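Local structure of LPXTG cell wall anchor domain-containing protein (Lactobacillus rhamnosus, 7CBS) at residues A[76-81]-A[153-158]. The protein is the SpaB basal pilin of the SpaCBA pilus, an adhesive subunit that probably ends pilus assembly and links the fibre to the cell wall. Numbering follows the deposited sequence.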
loop_
_atom_site.group_PDB
_atom_site.type_symbol
_atom_site.label_atom_id
_atom_site.label_comp_id
_atom_site.label_asym_id
_atom_site.label_seq_id
_atom_site.Cartn_x
_atom_site.Cartn_y
_atom_site.Cartn_z
ATOM N N ASP A 76 -5.585 -22.373 7.650
ATOM C CA ASP A 76 -6.677 -22.790 8.573
ATOM C C ASP A 76 -8.020 -22.324 8.002
ATOM O O ASP A 76 -8.983 -23.114 8.050
ATOM C CB ASP A 76 -6.464 -22.256 9.993
ATOM C CG ASP A 76 -5.323 -22.931 10.736
ATOM O OD1 ASP A 76 -4.982 -24.071 10.367
ATOM O OD2 ASP A 76 -4.776 -22.312 11.677
ATOM N N PHE A 77 -8.075 -21.102 7.470
ATOM C CA PHE A 77 -9.317 -20.490 6.925
ATOM C C PHE A 77 -9.861 -21.354 5.783
ATOM O O PHE A 77 -11.036 -21.738 5.862
ATOM C CB PHE A 77 -9.100 -19.043 6.468
ATOM C CG PHE A 77 -10.373 -18.370 6.015
ATOM C CD1 PHE A 77 -11.234 -17.788 6.933
ATOM C CD2 PHE A 77 -10.741 -18.364 4.677
ATOM C CE1 PHE A 77 -12.420 -17.193 6.525
ATOM C CE2 PHE A 77 -11.926 -17.771 4.268
ATOM C CZ PHE A 77 -12.766 -17.183 5.195
ATOM N N TRP A 78 -9.046 -21.648 4.767
ATOM C CA TRP A 78 -9.487 -22.386 3.548
ATOM C C TRP A 78 -9.751 -23.860 3.877
ATOM O O TRP A 78 -10.565 -24.475 3.174
ATOM C CB TRP A 78 -8.478 -22.239 2.404
ATOM C CG TRP A 78 -8.372 -20.831 1.913
ATOM C CD1 TRP A 78 -7.241 -20.077 1.802
ATOM C CD2 TRP A 78 -9.463 -19.988 1.505
ATOM N NE1 TRP A 78 -7.550 -18.830 1.334
ATOM C CE2 TRP A 78 -8.905 -18.745 1.146
ATOM C CE3 TRP A 78 -10.850 -20.164 1.397
ATOM C CZ2 TRP A 78 -9.687 -17.684 0.692
ATOM C CZ3 TRP A 78 -11.620 -19.115 0.949
ATOM C CH2 TRP A 78 -11.045 -17.890 0.609
ATOM N N GLN A 79 -9.083 -24.386 4.907
ATOM C CA GLN A 79 -9.278 -25.766 5.419
ATOM C C GLN A 79 -10.670 -25.851 6.057
ATOM O O GLN A 79 -11.351 -26.867 5.844
ATOM C CB GLN A 79 -8.153 -26.122 6.396
ATOM N N LEU A 80 -11.080 -24.809 6.786
ATOM C CA LEU A 80 -12.392 -24.714 7.486
ATOM C C LEU A 80 -13.513 -24.567 6.452
ATOM O O LEU A 80 -14.530 -25.280 6.572
ATOM C CB LEU A 80 -12.359 -23.517 8.442
ATOM C CG LEU A 80 -11.840 -23.819 9.843
ATOM C CD1 LEU A 80 -11.620 -22.537 10.618
ATOM C CD2 LEU A 80 -12.801 -24.734 10.578
ATOM N N VAL A 81 -13.323 -23.679 5.470
ATOM C CA VAL A 81 -14.315 -23.393 4.388
ATOM C C VAL A 81 -14.513 -24.647 3.522
ATOM O O VAL A 81 -15.665 -24.909 3.127
ATOM C CB VAL A 81 -13.876 -22.176 3.552
ATOM C CG1 VAL A 81 -14.667 -22.039 2.259
ATOM C CG2 VAL A 81 -13.970 -20.896 4.363
ATOM N N VAL A 153 -11.559 -11.211 11.062
ATOM C CA VAL A 153 -10.949 -12.089 10.024
ATOM C C VAL A 153 -11.277 -11.486 8.657
ATOM O O VAL A 153 -12.465 -11.461 8.295
ATOM C CB VAL A 153 -11.446 -13.543 10.147
ATOM C CG1 VAL A 153 -10.993 -14.380 8.964
ATOM C CG2 VAL A 153 -10.998 -14.183 11.457
ATOM N N VAL A 154 -10.256 -11.010 7.945
ATOM C CA VAL A 154 -10.385 -10.291 6.644
ATOM C C VAL A 154 -9.864 -11.206 5.534
ATOM O O VAL A 154 -8.719 -11.698 5.663
ATOM C CB VAL A 154 -9.626 -8.952 6.664
ATOM C CG1 VAL A 154 -9.832 -8.164 5.376
ATOM C CG2 VAL A 154 -9.997 -8.121 7.880
ATOM N N VAL A 155 -10.671 -11.406 4.492
ATOM C CA VAL A 155 -10.325 -12.226 3.298
ATOM C C VAL A 155 -9.914 -11.282 2.166
ATOM O O VAL A 155 -10.651 -10.313 1.898
ATOM C CB VAL A 155 -11.506 -13.129 2.891
ATOM C CG1 VAL A 155 -11.146 -14.017 1.711
ATOM C CG2 VAL A 155 -12.004 -13.967 4.068
ATOM N N MET A 156 -8.772 -11.550 1.533
ATOM C CA MET A 156 -8.278 -10.786 0.361
ATOM C C MET A 156 -9.050 -11.251 -0.877
ATOM O O MET A 156 -8.500 -12.036 -1.672
ATOM C CB MET A 156 -6.766 -10.965 0.190
ATOM C CG MET A 156 -5.971 -10.431 1.372
ATOM S SD MET A 156 -6.178 -8.641 1.605
ATOM C CE MET A 156 -6.567 -8.561 3.358
ATOM N N SER A 157 -10.299 -10.798 -0.990
ATOM C CA SER A 157 -11.301 -11.221 -2.007
ATOM C C SER A 157 -10.861 -10.788 -3.416
ATOM O O SER A 157 -9.834 -10.098 -3.537
ATOM C CB SER A 157 -12.665 -10.681 -1.666
ATOM O OG SER A 157 -12.596 -9.293 -1.394
ATOM N N SER A 158 -11.625 -11.195 -4.429
ATOM C CA SER A 158 -11.363 -10.950 -5.877
ATOM C C SER A 158 -11.034 -9.473 -6.128
ATOM O O SER A 158 -10.031 -9.210 -6.813
ATOM C CB SER A 158 -12.517 -11.423 -6.737
ATOM O OG SER A 158 -13.153 -10.368 -7.453
#
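W78, whose six-membered ring meets V155 across the contact, makes a hydrogen bond from NE1 to the backbone O of A132 on strand 131-141. That bond helps to set the rotation of the indole, whose benzo carbons CZ2 and CH2 meet the valine obliquely, with W78 CH2 4.0 Å from V155 CG1. The other branch of the same valine serves F77, and V155 CG2 comes within 3.5 Å of F77 CZ, the closest approach between the segments. The two methyls of V155 are thus divided between the two aromatic rings. In F77, CG stands anti to the backbone N (chi1 -175°), and this torsion places the ring where CZ and CD1 can meet V155 and V153. F77 CD1 lies 4.0 Å from V153 CG1, and CE1 sits near methyls of both valines. The phenyl ring is also held from its own helix: V81 CG2 packs over one face, 3.7 Å above the plane, while CD2 of W78 lies in plane at the edge. In turn, F77 CD2 rests 3.6 Å above the indole, toward its rim. The CB atoms of V153 and V155 point toward the helix and that of V154 points away, the alternation of a β-strand. The axes of helix segment 76-81 and strand segment 153-155 run at 83° to each other and approach to 11.5 Å. V134 of strand 131-141 and L95 of helix 88-95 complete the apolar surroundings of F77 and V153. No hydrogen bond links the two segments, so the helix is held to this part of the pilin domain's sheet by contact between aromatic ring carbons and valine methyls, with the indole NH bond to A132 adding a directional polar tie alongside.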